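Transcobalamin-1 (Homo sapiens, PDB 4KKI) binds vitamin B12 with femtomolar affinity and protects it from the acid of the stomach during its transport. Local coordinates at residues T52-V64 with N285-F299. Sequence-based numbering, arbitrary orientation.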
# COMPACT_ATOMS: atom_id res chain seq x y z
N THR A 52 7.61 -5.29 11.77
CA THR A 52 6.91 -5.38 10.50
C THR A 52 5.70 -6.32 10.59
O THR A 52 5.66 -7.23 11.41
CB THR A 52 7.85 -5.83 9.35
OG1 THR A 52 7.25 -5.49 8.09
CG2 THR A 52 8.10 -7.33 9.41
N SER A 53 4.71 -6.07 9.74
CA SER A 53 3.48 -6.83 9.75
C SER A 53 3.64 -8.18 9.06
O SER A 53 4.44 -8.32 8.13
CB SER A 53 2.35 -6.03 9.09
OG SER A 53 1.16 -6.79 9.02
N ALA A 54 2.87 -9.16 9.51
CA ALA A 54 2.81 -10.46 8.84
C ALA A 54 1.48 -10.60 8.12
O ALA A 54 1.28 -11.54 7.35
CB ALA A 54 3.00 -11.58 9.84
N VAL A 55 0.58 -9.65 8.36
CA VAL A 55 -0.75 -9.68 7.76
C VAL A 55 -0.69 -9.52 6.25
O VAL A 55 -1.23 -10.34 5.50
CB VAL A 55 -1.64 -8.58 8.35
CG1 VAL A 55 -2.99 -8.55 7.63
CG2 VAL A 55 -1.83 -8.80 9.85
N ASN A 56 -0.03 -8.46 5.80
CA ASN A 56 0.13 -8.20 4.37
C ASN A 56 0.91 -9.32 3.67
O ASN A 56 0.60 -9.70 2.55
CB ASN A 56 0.83 -6.86 4.15
CG ASN A 56 2.10 -6.72 4.97
OD1 ASN A 56 2.50 -7.63 5.69
ND2 ASN A 56 2.74 -5.56 4.86
N VAL A 57 1.93 -9.82 4.36
CA VAL A 57 2.79 -10.87 3.83
C VAL A 57 2.02 -12.16 3.60
O VAL A 57 2.07 -12.75 2.52
CB VAL A 57 3.98 -11.12 4.78
CG1 VAL A 57 4.74 -12.37 4.37
CG2 VAL A 57 4.89 -9.91 4.82
N VAL A 58 1.28 -12.60 4.62
CA VAL A 58 0.51 -13.83 4.54
C VAL A 58 -0.62 -13.71 3.52
O VAL A 58 -0.88 -14.64 2.76
CB VAL A 58 -0.04 -14.25 5.93
CG1 VAL A 58 -1.08 -15.36 5.80
CG2 VAL A 58 1.10 -14.69 6.84
N LEU A 59 -1.29 -12.56 3.50
CA LEU A 59 -2.31 -12.28 2.50
C LEU A 59 -1.76 -12.44 1.09
O LEU A 59 -2.37 -13.09 0.24
CB LEU A 59 -2.86 -10.86 2.67
CG LEU A 59 -3.73 -10.31 1.53
CD1 LEU A 59 -4.92 -11.21 1.25
CD2 LEU A 59 -4.20 -8.89 1.85
N SER A 60 -0.59 -11.86 0.86
CA SER A 60 0.07 -11.92 -0.43
C SER A 60 0.36 -13.36 -0.85
O SER A 60 0.10 -13.75 -1.99
CB SER A 60 1.38 -11.12 -0.38
OG SER A 60 2.14 -11.28 -1.56
N LEU A 61 0.90 -14.14 0.08
CA LEU A 61 1.27 -15.52 -0.18
C LEU A 61 0.07 -16.43 -0.44
O LEU A 61 0.06 -17.21 -1.38
CB LEU A 61 2.11 -16.07 0.97
CG LEU A 61 3.49 -15.41 1.11
CD1 LEU A 61 4.15 -15.78 2.42
CD2 LEU A 61 4.37 -15.82 -0.06
N LYS A 62 -0.95 -16.32 0.41
CA LYS A 62 -2.14 -17.16 0.29
C LYS A 62 -2.86 -16.87 -1.03
O LYS A 62 -3.47 -17.76 -1.62
CB LYS A 62 -3.07 -16.96 1.48
CG LYS A 62 -2.46 -17.37 2.82
CD LYS A 62 -3.33 -18.37 3.56
CE LYS A 62 -4.65 -17.75 4.00
NZ LYS A 62 -5.49 -18.73 4.74
N LEU A 63 -2.76 -15.63 -1.48
CA LEU A 63 -3.40 -15.20 -2.71
C LEU A 63 -2.82 -15.90 -3.95
O LEU A 63 -3.52 -16.10 -4.94
CB LEU A 63 -3.26 -13.68 -2.86
CG LEU A 63 -4.30 -12.98 -3.72
CD1 LEU A 63 -5.71 -13.40 -3.32
CD2 LEU A 63 -4.13 -11.49 -3.59
N VAL A 64 -1.55 -16.27 -3.87
CA VAL A 64 -0.90 -16.99 -4.97
C VAL A 64 -0.73 -18.48 -4.65
O VAL A 64 0.08 -19.17 -5.27
CB VAL A 64 0.45 -16.35 -5.35
CG1 VAL A 64 0.25 -14.90 -5.75
CG2 VAL A 64 1.44 -16.45 -4.21
N ASN A 285 7.01 -5.22 2.87
CA ASN A 285 5.73 -4.62 2.50
C ASN A 285 5.63 -4.46 0.99
O ASN A 285 4.57 -4.68 0.40
CB ASN A 285 5.53 -3.27 3.18
CG ASN A 285 5.52 -3.38 4.70
OD1 ASN A 285 4.47 -3.62 5.30
ND2 ASN A 285 6.68 -3.21 5.31
N ALA A 286 6.73 -4.08 0.36
CA ALA A 286 6.75 -3.88 -1.09
C ALA A 286 6.71 -5.22 -1.81
O ALA A 286 6.05 -5.36 -2.85
CB ALA A 286 7.97 -3.08 -1.51
N ALA A 287 7.42 -6.21 -1.27
CA ALA A 287 7.43 -7.54 -1.85
C ALA A 287 6.04 -8.16 -1.80
O ALA A 287 5.59 -8.78 -2.76
CB ALA A 287 8.44 -8.43 -1.13
N ALA A 288 5.35 -7.96 -0.68
CA ALA A 288 4.00 -8.48 -0.50
C ALA A 288 3.01 -7.87 -1.49
O ALA A 288 2.16 -8.58 -2.04
CB ALA A 288 3.52 -8.26 0.93
N GLN A 289 3.12 -6.57 -1.73
CA GLN A 289 2.14 -5.89 -2.58
C GLN A 289 2.32 -6.19 -4.06
O GLN A 289 1.35 -6.12 -4.83
CB GLN A 289 2.16 -4.38 -2.32
CG GLN A 289 1.66 -4.00 -0.95
CD GLN A 289 1.57 -2.50 -0.76
OE1 GLN A 289 0.82 -2.01 0.09
NE2 GLN A 289 2.34 -1.76 -1.55
N VAL A 290 3.54 -6.51 -4.47
CA VAL A 290 3.83 -6.72 -5.89
C VAL A 290 3.56 -8.17 -6.34
O VAL A 290 3.23 -8.41 -7.50
CB VAL A 290 5.27 -6.30 -6.25
CG1 VAL A 290 6.29 -7.34 -5.77
CG2 VAL A 290 5.41 -6.10 -7.75
N LEU A 291 3.68 -9.11 -5.40
CA LEU A 291 3.62 -10.54 -5.72
C LEU A 291 2.36 -11.06 -6.44
O LEU A 291 2.48 -11.77 -7.44
CB LEU A 291 3.93 -11.38 -4.48
CG LEU A 291 3.88 -12.90 -4.68
CD1 LEU A 291 4.96 -13.35 -5.65
CD2 LEU A 291 4.01 -13.63 -3.34
N PRO A 292 1.15 -10.73 -5.93
CA PRO A 292 -0.05 -11.32 -6.53
C PRO A 292 -0.19 -11.08 -8.04
O PRO A 292 -0.46 -12.02 -8.79
CB PRO A 292 -1.19 -10.62 -5.79
CG PRO A 292 -0.61 -10.29 -4.46
CD PRO A 292 0.81 -9.91 -4.75
N ALA A 293 0.02 -9.84 -8.47
CA ALA A 293 -0.11 -9.48 -9.87
C ALA A 293 0.87 -10.25 -10.75
O ALA A 293 0.54 -10.66 -11.86
CB ALA A 293 0.07 -7.98 -10.06
N LEU A 294 2.08 -10.47 -10.24
CA LEU A 294 3.11 -11.18 -11.00
C LEU A 294 2.72 -12.63 -11.25
O LEU A 294 3.29 -13.30 -12.11
CB LEU A 294 4.46 -11.11 -10.28
CG LEU A 294 4.95 -9.71 -9.92
CD1 LEU A 294 6.27 -9.78 -9.17
CD2 LEU A 294 5.07 -8.85 -11.16
N MET A 295 1.74 -13.11 -10.48
CA MET A 295 1.26 -14.47 -10.61
C MET A 295 -0.13 -14.46 -11.23
O MET A 295 -0.83 -15.47 -11.22
CB MET A 295 1.20 -15.14 -9.24
CG MET A 295 1.62 -16.59 -9.26
SD MET A 295 3.40 -16.75 -9.11
CE MET A 295 3.62 -16.21 -7.41
N GLY A 296 -0.53 -13.30 -11.75
CA GLY A 296 -1.81 -13.17 -12.42
C GLY A 296 -2.99 -13.14 -11.47
O GLY A 296 -4.10 -13.51 -11.84
N LYS A 297 -2.74 -12.71 -10.24
CA LYS A 297 -3.77 -12.68 -9.21
C LYS A 297 -4.07 -11.26 -8.76
O LYS A 297 -3.20 -10.39 -8.82
CB LYS A 297 -3.33 -13.52 -8.01
CG LYS A 297 -3.17 -15.01 -8.30
CD LYS A 297 -4.52 -15.67 -8.51
CE LYS A 297 -4.37 -17.16 -8.78
NZ LYS A 297 -5.69 -17.81 -9.02
N THR A 298 -5.31 -11.03 -8.33
CA THR A 298 -5.69 -9.76 -7.74
C THR A 298 -6.43 -10.02 -6.43
O THR A 298 -6.73 -11.16 -6.10
CB THR A 298 -6.62 -8.94 -8.66
OG1 THR A 298 -7.96 -9.44 -8.55
CG2 THR A 298 -6.16 -9.00 -10.11
N PHE A 299 -6.73 -8.95 -5.70
CA PHE A 299 -7.49 -9.08 -4.46
C PHE A 299 -8.90 -9.63 -4.69
O PHE A 299 -9.54 -10.10 -3.75
CB PHE A 299 -7.57 -7.74 -3.72
CG PHE A 299 -6.30 -7.37 -2.99
CD1 PHE A 299 -5.24 -8.26 -2.92
CD2 PHE A 299 -6.19 -6.15 -2.35
CE1 PHE A 299 -4.08 -7.92 -2.25
CE2 PHE A 299 -5.04 -5.81 -1.67
CZ PHE A 299 -3.98 -6.70 -1.62
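Beside the cobalamin pocket, to which Gln289 belongs, helix 55-63 packs beside helix 284-294, with Ser60 over Ala288 midway. Their short axes approach to 8.4 Å and run nearly parallel, 17° apart. This closeness is consistent with the small Ala288, whose CB lies 3.6 Å from Asn56 O. Ser60 OG, held anti to its own nitrogen (chi1 173°), donates to Ala288 O over 2.7 Å, in the carbonyl plane and on a lone pair. Ala288 O would be the i-4 acceptor of residue 292, but Pro292 has no N-H, and the hydroxyl takes that carbonyl; Pro292 CD and Leu291 CB lie against one side of it. Such parallel neighbours fit the alpha6-alpha6 barrel, in which the last helix of the alpha domain packs beside an early one. Asn56 ND2 meets Asn285 OD1 at 2.6 Å, a weak bond (N-H...O angle 119°). Asn285 ND2 bonds to Asn283 OD1 and to Ser381 O of the beta domain, which also bonds Thr52 OG1. A Schellman motif, Lys297 N to Pro292 O (2.8 Å) and Gly296 N to Ala293 O, ends helix 284-294 with Gly296 at C-prime. Leu63 and Val64 bury most: Leu63 CD2 meets the Phe299 ring edge in plane, 3.5 Å from CD1, and Val64 CG1 packs against Met295 CB at 3.6 Å.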